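Side-chain contacts in interphotoreceptor retinoid-binding protein (Xenopus laevis, PDB 1J7X), which probably binds retinoids, and perhaps fatty acids, in the interphotoreceptor matrix, carrying them between photoreceptors and the pigment epithelium of the retina: residues I25-L28 and L29-P33; E53-S56 and L57-D60; I145-R148 and Y149-G152; Y222-S226 and L227-T231; A280-L283 and A284-L288. All blocks are in the same frame, centred on the assembly; numbering follows the deposited sequence.

Contact 1. Residues I25-L28 and L29-P33; sequences IPTL and LQHLP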
loop_
_atom_site.group_PDB
_atom_site.type_symbol
_atom_site.label_atom_id
_atom_site.label_comp_id
_atom_site.label_asym_id
_atom_site.label_seq_id
_atom_site.Cartn_x
_atom_site.Cartn_y
_atom_site.Cartn_z
ATOM N N ILE A 25 22.735 -9.230 4.313
ATOM C CA ILE A 25 23.374 -8.998 5.571
ATOM C C ILE A 25 24.884 -9.329 5.525
ATOM O O ILE A 25 25.683 -8.549 6.037
ATOM C CB ILE A 25 22.702 -9.764 6.658
ATOM C CG1 ILE A 25 21.237 -9.306 6.830
ATOM C CG2 ILE A 25 23.432 -9.638 7.953
ATOM C CD1 ILE A 25 21.030 -7.834 7.076
ATOM N N PRO A 26 25.255 -10.479 4.947
ATOM C CA PRO A 26 26.705 -10.806 4.915
ATOM C C PRO A 26 27.552 -9.692 4.383
ATOM O O PRO A 26 28.486 -9.235 5.045
ATOM C CB PRO A 26 26.729 -12.050 4.070
ATOM C CG PRO A 26 25.471 -12.703 4.319
ATOM C CD PRO A 26 24.430 -11.562 4.313
ATOM N N THR A 27 27.196 -9.189 3.201
ATOM C CA THR A 27 27.890 -8.086 2.567
ATOM C C THR A 27 27.888 -6.752 3.335
ATOM O O THR A 27 28.915 -6.015 3.397
ATOM C CB THR A 27 27.327 -7.938 1.169
ATOM O OG1 THR A 27 27.711 -9.109 0.475
ATOM C CG2 THR A 27 28.007 -6.815 0.409
ATOM N N LEU A 28 26.764 -6.474 3.998
ATOM C CA LEU A 28 26.633 -5.269 4.781
ATOM C C LEU A 28 27.545 -5.370 6.006
ATOM O O LEU A 28 28.140 -4.374 6.458
ATOM C CB LEU A 28 25.205 -5.137 5.248
ATOM C CG LEU A 28 24.312 -4.578 4.205
ATOM C CD1 LEU A 28 22.795 -4.789 4.650
ATOM C CD2 LEU A 28 24.568 -3.112 4.039
ATOM N N LEU A 29 27.626 -6.578 6.559
ATOM C CA LEU A 29 28.492 -6.802 7.753
ATOM C C LEU A 29 29.990 -6.722 7.353
ATOM O O LEU A 29 30.867 -6.425 8.211
ATOM C CB LEU A 29 28.189 -8.186 8.427
ATOM C CG LEU A 29 27.083 -8.173 9.482
ATOM C CD1 LEU A 29 27.516 -7.427 10.751
ATOM C CD2 LEU A 29 25.896 -7.509 9.000
ATOM N N GLN A 30 30.290 -6.905 6.078
ATOM C CA GLN A 30 31.676 -6.735 5.608
ATOM C C GLN A 30 31.978 -5.251 5.356
ATOM O O GLN A 30 33.055 -4.735 5.728
ATOM C CB GLN A 30 31.879 -7.483 4.287
ATOM C CG GLN A 30 31.871 -9.015 4.415
ATOM C CD GLN A 30 33.067 -9.587 5.133
ATOM O OE1 GLN A 30 34.159 -8.941 5.121
ATOM N NE2 GLN A 30 32.902 -10.819 5.743
ATOM N N HIS A 31 31.050 -4.533 4.717
ATOM C CA HIS A 31 31.349 -3.193 4.337
ATOM C C HIS A 31 31.233 -2.197 5.495
ATOM O O HIS A 31 32.030 -1.297 5.642
ATOM C CB HIS A 31 30.420 -2.780 3.217
ATOM C CG HIS A 31 30.822 -3.289 1.879
ATOM N ND1 HIS A 31 32.042 -3.015 1.311
ATOM C CD2 HIS A 31 30.153 -4.051 0.980
ATOM C CE1 HIS A 31 32.108 -3.572 0.123
ATOM N NE2 HIS A 31 30.973 -4.209 -0.106
ATOM N N LEU A 32 30.150 -2.248 6.238
ATOM C CA LEU A 32 29.931 -1.232 7.243
ATOM C C LEU A 32 31.117 -0.975 8.229
ATOM O O LEU A 32 31.417 0.172 8.543
ATOM C CB LEU A 32 28.698 -1.528 8.010
ATOM C CG LEU A 32 27.406 -1.346 7.223
ATOM C CD1 LEU A 32 26.175 -1.737 8.006
ATOM C CD2 LEU A 32 27.306 0.137 6.746
ATOM N N PRO A 33 31.756 -2.005 8.748
ATOM C CA PRO A 33 32.866 -1.812 9.650
ATOM C C PRO A 33 34.100 -1.331 8.923
ATOM O O PRO A 33 35.016 -0.886 9.557
ATOM C CB PRO A 33 33.062 -3.228 10.238
ATOM C CG PRO A 33 31.794 -3.903 10.003
ATOM C CD PRO A 33 31.369 -3.415 8.682
HETATM O O HOH W 1 29.891 -11.191 6.558
#
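T27 and H31, one turn apart on helix 25-31, lie side by side and point the same way, the methyl CG2 of T27 3.5 Å from the imidazole carbon CD2 of H31. The T27 methyl can do this because it stands anti to its own backbone N while OG1 takes the place beside that N (chi1 -66°). I25 and L29 make a similar apolar pair on another side of the helix, tighter than usual van der Waals contact, with CG2 of I25 3.4 Å from CD2 of L29. L28 and L32 meet more loosely, CB to CD1 at 4.5 Å.

Backbone bonds of the helix underlie these pairs. N of L29 reaches O of I25 at 2.8 Å, N of H31 reaches O of T27 at 2.9 Å, and N of L32 reaches O of L28, also at 2.9 Å. Water adds one more link, giving a proton to O of P26 and accepting one from NE2 of Q30.

L28, H31 and L32 also touch helix 43-58, H31 resting on L57. Were H31 an alanine, the T27 methyl and L57 would probably lose the ring they pack against, and a gap would open at the edge of the helix pair. The chemistry is thus divided: leucines face the neighbouring helices, while the P26 carbonyl and the Q30 amide are bridged by solvent.

Contact 2. Residues E53-S56 and L57-D60; sequences ELQS and LTED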
loop_
_atom_site.group_PDB
_atom_site.type_symbol
_atom_site.label_atom_id
_atom_site.label_comp_id
_atom_site.label_asym_id
_atom_site.label_seq_id
_atom_site.Cartn_x
_atom_site.Cartn_y
_atom_site.Cartn_z
ATOM N N GLU A 53 26.016 5.153 2.342
ATOM C CA GLU A 53 26.560 3.819 2.236
ATOM C C GLU A 53 25.495 2.765 2.143
ATOM O O GLU A 53 25.540 1.897 1.269
ATOM C CB GLU A 53 27.525 3.544 3.390
ATOM C CG GLU A 53 28.588 2.537 3.004
ATOM C CD GLU A 53 29.380 2.992 1.764
ATOM O OE1 GLU A 53 29.773 4.177 1.737
ATOM O OE2 GLU A 53 29.546 2.138 0.838
ATOM N N LEU A 54 24.457 2.848 3.005
ATOM C CA LEU A 54 23.411 1.871 2.892
ATOM C C LEU A 54 22.731 1.847 1.513
ATOM O O LEU A 54 22.446 0.777 0.993
ATOM C CB LEU A 54 22.334 2.040 3.980
ATOM C CG LEU A 54 22.855 1.696 5.450
ATOM C CD1 LEU A 54 21.891 2.198 6.447
ATOM C CD2 LEU A 54 23.040 0.190 5.609
ATOM N N GLN A 55 22.447 3.016 0.965
ATOM C CA GLN A 55 21.745 3.066 -0.339
ATOM C C GLN A 55 22.681 2.568 -1.446
ATOM O O GLN A 55 22.275 1.897 -2.351
ATOM C CB GLN A 55 21.303 4.469 -0.636
ATOM C CG GLN A 55 20.188 4.989 0.217
ATOM C CD GLN A 55 19.016 3.935 0.331
ATOM O OE1 GLN A 55 18.518 3.411 -0.717
ATOM N NE2 GLN A 55 18.713 3.506 1.575
ATOM N N SER A 56 23.991 2.777 -1.294
ATOM C CA SER A 56 24.902 2.239 -2.302
ATOM C C SER A 56 24.958 0.754 -2.315
ATOM O O SER A 56 25.012 0.077 -3.322
ATOM C CB SER A 56 26.278 2.811 -2.066
ATOM O OG SER A 56 26.273 4.187 -2.289
ATOM N N LEU A 57 24.844 0.194 -1.150
ATOM C CA LEU A 57 24.897 -1.194 -0.979
ATOM C C LEU A 57 23.601 -1.897 -1.074
ATOM O O LEU A 57 23.633 -3.105 -1.384
ATOM C CB LEU A 57 25.436 -1.462 0.413
ATOM C CG LEU A 57 26.852 -0.937 0.633
ATOM C CD1 LEU A 57 27.311 -1.285 2.030
ATOM C CD2 LEU A 57 27.786 -1.673 -0.443
ATOM N N THR A 58 22.461 -1.223 -0.830
ATOM C CA THR A 58 21.143 -1.922 -0.894
ATOM C C THR A 58 20.174 -1.403 -1.907
ATOM O O THR A 58 19.276 -2.103 -2.323
ATOM C CB THR A 58 20.372 -1.847 0.468
ATOM O OG1 THR A 58 20.026 -0.471 0.729
ATOM C CG2 THR A 58 21.308 -2.310 1.637
ATOM N N GLU A 59 20.254 -0.146 -2.285
ATOM C CA GLU A 59 19.305 0.398 -3.234
ATOM C C GLU A 59 17.923 0.215 -2.745
ATOM O O GLU A 59 17.019 -0.130 -3.515
ATOM C CB GLU A 59 19.480 -0.156 -4.642
ATOM C CG GLU A 59 20.862 0.228 -5.242
ATOM C CD GLU A 59 20.926 -0.187 -6.753
ATOM O OE1 GLU A 59 20.325 -1.185 -7.124
ATOM O OE2 GLU A 59 21.523 0.508 -7.550
ATOM N N ASP A 60 17.754 0.364 -1.448
ATOM C CA ASP A 60 16.491 0.197 -0.762
ATOM C C ASP A 60 16.214 1.409 0.025
ATOM O O ASP A 60 16.510 1.478 1.239
ATOM C CB ASP A 60 16.575 -1.060 0.122
ATOM C CG ASP A 60 15.296 -1.421 0.779
ATOM O OD1 ASP A 60 14.295 -0.692 0.718
ATOM O OD2 ASP A 60 15.186 -2.513 1.458
#
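Q55 CG stands opposite its own carbonyl carbon, and a bend at chi2 (-47°) swings the amide along the end of helix 43-58 to the backbone of D60; a chi1 of 66° sets T58 OG1 between its own N and carbonyl carbon, turned back on L54. NE2 of Q55 donates to O of D60 at 3.0 Å; the acceptor lies in the plane of the Q55 amide, but the donor stands well above the plane of the D60 carbonyl. O of L54 is gripped twice by T58, by OG1 at 2.7 Å and by the backbone N, also at 2.7 Å, the hydroxyl coming from above the carbonyl plane. That same OG1 accepts from N of D60 at 3.3 Å, an ST turn that carries the chain out of the helix past E59, whose phi is positive.

On another side E53 and L57 cross obliquely, OE2 of E53 4.1 Å from CG of L57. The D60 carboxylate is held elsewhere, by the hydroxyl of Y19 and a salt bridge to R62. L54, L57 and T58 all lean on L28 of helix 25-31, so this last turn packs against the preceding helix before the chain runs on to strand 64-67.

Contact 3. Residues I145-R148 and Y149-G152; sequences IDLR and YNVG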
loop_
_atom_site.group_PDB
_atom_site.type_symbol
_atom_site.label_atom_id
_atom_site.label_comp_id
_atom_site.label_asym_id
_atom_site.label_seq_id
_atom_site.Cartn_x
_atom_site.Cartn_y
_atom_site.Cartn_z
ATOM N N ILE A 145 -12.640 4.024 -9.800
ATOM C CA ILE A 145 -12.548 3.898 -8.357
ATOM C C ILE A 145 -11.668 5.057 -7.899
ATOM O O ILE A 145 -10.479 5.145 -8.278
ATOM C CB ILE A 145 -11.927 2.516 -7.981
ATOM C CG1 ILE A 145 -12.667 1.347 -8.619
ATOM C CG2 ILE A 145 -11.787 2.417 -6.426
ATOM C CD1 ILE A 145 -12.042 0.006 -8.216
ATOM N N ASP A 146 -12.274 5.981 -7.164
ATOM C CA ASP A 146 -11.633 7.177 -6.717
ATOM C C ASP A 146 -10.949 7.014 -5.318
ATOM O O ASP A 146 -11.620 6.917 -4.317
ATOM C CB ASP A 146 -12.628 8.300 -6.645
ATOM C CG ASP A 146 -11.976 9.632 -6.491
ATOM O OD1 ASP A 146 -10.745 9.720 -6.220
ATOM O OD2 ASP A 146 -12.691 10.647 -6.691
ATOM N N LEU A 147 -9.595 6.890 -5.258
ATOM C CA LEU A 147 -8.906 6.761 -4.030
ATOM C C LEU A 147 -8.084 7.962 -3.674
ATOM O O LEU A 147 -7.166 7.926 -2.809
ATOM C CB LEU A 147 -7.955 5.523 -4.127
ATOM C CG LEU A 147 -8.651 4.239 -4.374
ATOM C CD1 LEU A 147 -7.517 2.970 -4.546
ATOM C CD2 LEU A 147 -9.709 3.934 -3.358
ATOM N N ARG A 148 -8.352 9.037 -4.379
ATOM C CA ARG A 148 -7.634 10.278 -4.127
ATOM C C ARG A 148 -7.718 10.760 -2.706
ATOM O O ARG A 148 -6.824 11.495 -2.281
ATOM C CB ARG A 148 -8.084 11.453 -5.060
ATOM C CG ARG A 148 -7.703 11.194 -6.514
ATOM C CD ARG A 148 -8.323 12.243 -7.461
ATOM N NE ARG A 148 -9.758 12.186 -7.448
ATOM C CZ ARG A 148 -10.547 13.045 -8.099
ATOM N NH1 ARG A 148 -9.985 13.948 -8.906
ATOM N NH2 ARG A 148 -11.869 12.910 -8.046
ATOM N N TYR A 149 -8.788 10.432 -1.979
ATOM C CA TYR A 149 -8.949 10.861 -0.617
ATOM C C TYR A 149 -8.829 9.747 0.383
ATOM O O TYR A 149 -9.213 9.881 1.527
ATOM C CB TYR A 149 -10.390 11.527 -0.533
ATOM C CG TYR A 149 -10.648 12.451 -1.710
ATOM C CD1 TYR A 149 -10.090 13.671 -1.748
ATOM C CD2 TYR A 149 -11.315 11.994 -2.862
ATOM C CE1 TYR A 149 -10.254 14.517 -2.849
ATOM C CE2 TYR A 149 -11.485 12.810 -3.964
ATOM C CZ TYR A 149 -10.984 14.100 -3.933
ATOM O OH TYR A 149 -11.057 14.897 -5.074
ATOM N N ASN A 150 -8.298 8.592 -0.079
ATOM C CA ASN A 150 -8.261 7.390 0.711
ATOM C C ASN A 150 -6.927 7.188 1.352
ATOM O O ASN A 150 -5.909 6.872 0.739
ATOM C CB ASN A 150 -8.732 6.263 -0.089
ATOM C CG ASN A 150 -9.015 4.992 0.694
ATOM O OD1 ASN A 150 -8.340 4.631 1.680
ATOM N ND2 ASN A 150 -10.042 4.259 0.262
ATOM N N VAL A 151 -6.941 7.453 2.658
ATOM C CA VAL A 151 -5.751 7.370 3.497
ATOM C C VAL A 151 -5.537 5.985 4.061
ATOM O O VAL A 151 -4.616 5.684 4.800
ATOM C CB VAL A 151 -5.869 8.370 4.677
ATOM C CG1 VAL A 151 -5.954 9.767 4.070
ATOM C CG2 VAL A 151 -7.017 7.990 5.639
ATOM N N GLY A 152 -6.224 5.017 3.472
ATOM C CA GLY A 152 -6.016 3.609 3.771
ATOM C C GLY A 152 -6.517 3.150 5.124
ATOM O O GLY A 152 -7.742 3.367 5.541
HETATM O O HOH W 2 -10.984 8.552 -2.064
#
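The Y149 ring lies over its own neighbour in sequence: CB of R148 sits 3.9 Å from the ring centroid and 15° off its normal, a CH-pi contact, while OH stands over the centre of the R148 guanidinium, 3.6 Å from CZ. The two flat groups are inclined by 58°. This is a type I beta turn, L147 to N150, following strand 142-146, closed by N of N150 on O of L147 at 3.0 Å.

D146 holds the turn from the strand side. A chi1 of -167° points its carboxylate away from its own N and on to R148, which meets it side-on: NE gives to OD1 at 2.9 Å and NH2 to OD2 at 2.8 Å. OD1 also accepts from the backbone N of R148, an Asx turn, and OD2 takes a further bond from the hydroxyl of Y110. The buried R148 charge would probably lose its carboxylate mate if D146 were an alanine, with the guanidinium less firmly placed under Y149 OH and the Asx turn gone.

A water joins O of D146 to N of Y149. L147 and N150 run alongside each other, CD2 to ND2 at 3.6 Å. N150 makes a second Asx turn, its OD1 accepting in the carbonyl plane from N of G152 at 2.8 Å.

Contact 4. Residues Y222-S226 and L227-T231; sequences YLMQS and LSRAT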
loop_
_atom_site.group_PDB
_atom_site.type_symbol
_atom_site.label_atom_id
_atom_site.label_comp_id
_atom_site.label_asym_id
_atom_site.label_seq_id
_atom_site.Cartn_x
_atom_site.Cartn_y
_atom_site.Cartn_z
ATOM N N TYR A 222 -1.773 -0.479 -6.286
ATOM C CA TYR A 222 -0.552 -1.199 -6.811
ATOM C C TYR A 222 -0.909 -2.577 -7.407
ATOM O O TYR A 222 -0.540 -2.923 -8.547
ATOM C CB TYR A 222 0.503 -1.328 -5.723
ATOM C CG TYR A 222 1.753 -1.979 -6.228
ATOM C CD1 TYR A 222 2.705 -1.275 -6.946
ATOM C CD2 TYR A 222 1.909 -3.346 -6.061
ATOM C CE1 TYR A 222 3.872 -1.976 -7.471
ATOM C CE2 TYR A 222 3.030 -4.034 -6.625
ATOM C CZ TYR A 222 4.009 -3.305 -7.289
ATOM O OH TYR A 222 5.101 -3.944 -7.822
ATOM N N LEU A 223 -1.692 -3.306 -6.608
ATOM C CA LEU A 223 -2.134 -4.647 -7.012
ATOM C C LEU A 223 -3.028 -4.668 -8.211
ATOM O O LEU A 223 -2.841 -5.491 -9.181
ATOM C CB LEU A 223 -2.750 -5.380 -5.816
ATOM C CG LEU A 223 -1.703 -5.741 -4.803
ATOM C CD1 LEU A 223 -2.440 -6.289 -3.614
ATOM C CD2 LEU A 223 -0.667 -6.843 -5.340
HETATM N N MSE A 224 -3.910 -3.677 -8.327
HETATM C CA MSE A 224 -4.729 -3.566 -9.515
HETATM C C MSE A 224 -3.858 -3.279 -10.686
HETATM O O MSE A 224 -4.141 -3.753 -11.800
HETATM C CB MSE A 224 -5.870 -2.528 -9.383
HETATM C CG MSE A 224 -7.294 -3.173 -9.860
HETATM SE SE MSE A 224 -8.153 -4.234 -8.999
HETATM C CE MSE A 224 -7.620 -5.404 -9.394
ATOM N N GLN A 225 -2.790 -2.515 -10.445
ATOM C CA GLN A 225 -1.851 -2.245 -11.551
ATOM C C GLN A 225 -0.981 -3.429 -11.917
ATOM O O GLN A 225 -0.789 -3.735 -13.066
ATOM C CB GLN A 225 -0.979 -0.961 -11.113
ATOM C CG GLN A 225 -0.025 -0.559 -12.183
ATOM C CD GLN A 225 0.855 0.590 -11.721
ATOM O OE1 GLN A 225 1.605 0.426 -10.732
ATOM N NE2 GLN A 225 0.622 1.787 -12.288
ATOM N N SER A 226 -0.432 -4.127 -10.927
ATOM C CA SER A 226 0.448 -5.228 -11.131
ATOM C C SER A 226 -0.250 -6.440 -11.812
ATOM O O SER A 226 0.357 -7.273 -12.540
ATOM C CB SER A 226 1.084 -5.651 -9.796
ATOM O OG SER A 226 0.135 -6.199 -8.913
ATOM N N LEU A 227 -1.549 -6.535 -11.548
ATOM C CA LEU A 227 -2.365 -7.567 -12.163
ATOM C C LEU A 227 -2.893 -7.184 -13.534
ATOM O O LEU A 227 -3.547 -7.977 -14.258
ATOM C CB LEU A 227 -3.560 -7.914 -11.253
ATOM C CG LEU A 227 -3.326 -8.613 -9.926
ATOM C CD1 LEU A 227 -4.547 -8.470 -9.014
ATOM C CD2 LEU A 227 -3.017 -10.133 -10.243
ATOM N N SER A 228 -2.504 -6.017 -13.978
ATOM C CA SER A 228 -2.986 -5.481 -15.231
ATOM C C SER A 228 -4.512 -5.440 -15.242
ATOM O O SER A 228 -5.136 -5.558 -16.271
ATOM C CB SER A 228 -2.387 -6.311 -16.430
ATOM O OG SER A 228 -0.954 -6.255 -16.330
ATOM N N ARG A 229 -5.130 -5.185 -14.094
ATOM C CA ARG A 229 -6.574 -5.159 -14.062
ATOM C C ARG A 229 -7.075 -3.767 -14.327
ATOM O O ARG A 229 -8.166 -3.574 -14.884
ATOM C CB ARG A 229 -7.039 -5.725 -12.706
ATOM C CG ARG A 229 -8.604 -5.627 -12.505
ATOM C CD ARG A 229 -9.299 -6.611 -13.578
ATOM N NE ARG A 229 -9.687 -5.796 -14.672
ATOM C CZ ARG A 229 -10.909 -5.367 -14.910
ATOM N NH1 ARG A 229 -11.973 -5.815 -14.243
ATOM N NH2 ARG A 229 -11.064 -4.516 -15.864
ATOM N N ALA A 230 -6.424 -2.725 -13.754
ATOM C CA ALA A 230 -6.843 -1.404 -14.006
ATOM C C ALA A 230 -5.716 -0.449 -14.419
ATOM O O ALA A 230 -4.555 -0.714 -14.182
ATOM C CB ALA A 230 -7.473 -0.900 -12.725
ATOM N N THR A 231 -6.119 0.670 -14.934
ATOM C CA THR A 231 -5.239 1.771 -15.256
ATOM C C THR A 231 -5.245 2.723 -14.046
ATOM O O THR A 231 -6.318 3.096 -13.544
ATOM C CB THR A 231 -5.720 2.477 -16.498
ATOM O OG1 THR A 231 -5.788 1.588 -17.623
ATOM C CG2 THR A 231 -4.799 3.626 -16.866
HETATM O O HOH W 3 0.118 -8.166 -15.348
#
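O of M224 accepts two backbone bonds, from N of R229 at 2.9 Å and N of A230 at 3.2 Å. The first donor lies nearly in line with the carbonyl, whereas the second stands 51° out of its plane. Beside this grip the selenomethionine side chain of M224 bends at chi2 (75°), and its CG meets CB of A230 at 3.7 Å. The far end of the side chain runs beside R229, though the placing of its terminal methyl is doubtful. CG of L227 packs against O of L223 at 3.2 Å.

The bond from N of R229 to O of M224, together with one from N of S228 to O of Q225 at 3.0 Å, makes a Schellman motif, in which S228 leaves the helix with positive phi (55°) and the chain turns toward strand 231-234; the A230 bond is an addition to it. N of L227 still makes its helical bond to O of L223 at 2.9 Å. A water donates to O of S226. M224 and L223 rest on L162 of helix 158-163, and A230 packs on V205 and V207 of strand 204-209; the Q225 amide reaches away to O of V277.

Contact 5. Residues A280-L283 and A284-L288; sequences AIVL and ADEAL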
loop_
_atom_site.group_PDB
_atom_site.type_symbol
_atom_site.label_atom_id
_atom_site.label_comp_id
_atom_site.label_asym_id
_atom_site.label_seq_id
_atom_site.Cartn_x
_atom_site.Cartn_y
_atom_site.Cartn_z
ATOM N N ALA A 280 -1.015 6.968 -15.849
ATOM C CA ALA A 280 -1.254 8.314 -16.403
ATOM C C ALA A 280 -1.077 9.337 -15.295
ATOM O O ALA A 280 -1.961 9.529 -14.443
ATOM C CB ALA A 280 -2.640 8.410 -17.060
ATOM N N ILE A 281 0.092 9.955 -15.236
ATOM C CA ILE A 281 0.431 10.900 -14.256
ATOM C C ILE A 281 -0.171 12.236 -14.561
ATOM O O ILE A 281 0.135 12.788 -15.641
ATOM C CB ILE A 281 1.953 11.007 -14.074
ATOM C CG1 ILE A 281 2.531 9.699 -13.520
ATOM C CG2 ILE A 281 2.265 12.074 -13.150
ATOM C CD1 ILE A 281 4.048 9.641 -13.380
ATOM N N VAL A 282 -1.013 12.725 -13.678
ATOM C CA VAL A 282 -1.649 14.043 -13.736
ATOM C C VAL A 282 -1.847 14.518 -12.348
ATOM O O VAL A 282 -1.781 13.791 -11.350
ATOM C CB VAL A 282 -2.979 14.043 -14.514
ATOM C CG1 VAL A 282 -2.799 13.513 -15.857
ATOM C CG2 VAL A 282 -3.973 13.137 -13.866
ATOM N N LEU A 283 -2.083 15.835 -12.179
ATOM C CA LEU A 283 -2.345 16.344 -10.835
ATOM C C LEU A 283 -3.759 15.748 -10.414
ATOM O O LEU A 283 -4.607 15.436 -11.272
ATOM C CB LEU A 283 -2.436 17.894 -10.845
ATOM C CG LEU A 283 -1.106 18.631 -10.526
ATOM C CD1 LEU A 283 -0.122 18.150 -11.415
ATOM C CD2 LEU A 283 -1.255 20.172 -10.768
ATOM N N ALA A 284 -3.920 15.608 -9.123
ATOM C CA ALA A 284 -5.135 14.943 -8.543
ATOM C C ALA A 284 -6.444 15.538 -9.059
ATOM O O ALA A 284 -7.298 14.823 -9.485
ATOM C CB ALA A 284 -5.068 15.028 -7.066
ATOM N N ASP A 285 -6.500 16.851 -9.187
ATOM C CA ASP A 285 -7.709 17.510 -9.721
ATOM C C ASP A 285 -8.026 17.162 -11.148
ATOM O O ASP A 285 -9.149 17.371 -11.619
ATOM C CB ASP A 285 -7.590 19.002 -9.604
ATOM C CG ASP A 285 -7.457 19.474 -8.252
ATOM O OD1 ASP A 285 -8.097 18.920 -7.343
ATOM O OD2 ASP A 285 -6.708 20.466 -7.970
ATOM N N GLU A 286 -7.087 16.664 -11.896
ATOM C CA GLU A 286 -7.299 16.304 -13.298
ATOM C C GLU A 286 -7.559 14.858 -13.567
ATOM O O GLU A 286 -7.838 14.480 -14.696
ATOM C CB GLU A 286 -5.996 16.751 -14.088
ATOM C CG GLU A 286 -5.519 18.176 -13.724
ATOM C CD GLU A 286 -4.191 18.594 -14.488
ATOM O OE1 GLU A 286 -3.637 19.721 -14.314
ATOM O OE2 GLU A 286 -3.658 17.771 -15.271
ATOM N N ALA A 287 -7.492 14.020 -12.533
ATOM C CA ALA A 287 -7.614 12.578 -12.711
ATOM C C ALA A 287 -8.902 12.047 -13.196
ATOM O O ALA A 287 -8.959 11.108 -14.009
ATOM C CB ALA A 287 -7.181 11.888 -11.402
ATOM N N LEU A 288 -9.978 12.645 -12.735
ATOM C CA LEU A 288 -11.323 12.181 -13.198
ATOM C C LEU A 288 -11.527 12.526 -14.665
ATOM O O LEU A 288 -11.970 11.706 -15.428
ATOM C CB LEU A 288 -12.425 12.804 -12.305
ATOM C CG LEU A 288 -13.825 12.304 -12.617
ATOM C CD1 LEU A 288 -13.945 10.813 -12.598
ATOM C CD2 LEU A 288 -14.789 13.022 -11.628
#
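N of E286 donates to O of L283 at 2.8 Å from above the carbonyl plane, and with this bond the extended chain that follows strand 280-281 bends round toward helix 287-296. A second bond of the same span, from N of A287 to O of A284 at 3.2 Å, continues the winding.

Two residues on each side of the bend carry the side-chain contact. V282 points toward the turn, its CG2 between its own N and carbonyl carbon (chi1 -55° for CG1), and this branch reaches CA of A287 at 3.9 Å and the methyl CB of A287 at 4.2 Å. E286 lies against the side chains of V282 and L283. Its chain is extended beyond CG, with chi2 178°, and runs from CB, which lies 3.4 Å from O of L283, out to a carboxylate beside both residues. There OE2 is 3.9 Å from CB of V282, and OE1 is 4.1 Å from CB of L283. These are carbon-to-oxygen contacts at van der Waals range, so the aliphatic part of E286 and the flank of its carboxylate pack on the two apolar residues.

Beyond the two segments, the carboxylate of E235 accepts from N of A284, and O of A284 faces R148. V282 and A287 also both touch I233 of strand 231-234, and A287 touches L208 of strand 204-209. The arrangement is a strand-to-helix connection at the edge of a mixed sheet, by which the outermost strand 280-281 passes into a helix that starts across the neighbouring strands.

In the fold
Contacts 1 and 2 belong to two successive helices that pack together, with CD2 of H31 3.6 Å from CD2 of L57 and CD2 of L28 3.9 Å from CD1 of L57. Contacts 3, 4 and 5 gather round the mixed sheet, contacts 3 and 4 wholly within the part of the chain related to the S41 peptidases of the ClpP/crotonase clan. Contacts 3 and 5 touch directly: NH1 of R148 lies 2.9 Å from O of A284, probably hydrogen-bonded. Contact 4 stays apart from both, its nearest atoms about 6 Å from contact 3 and about 5 Å from contact 5. Between the groups the distance is large, about 40 Å from centre to centre for contacts 1 and 3, which lie on opposite sides of the chain's centre.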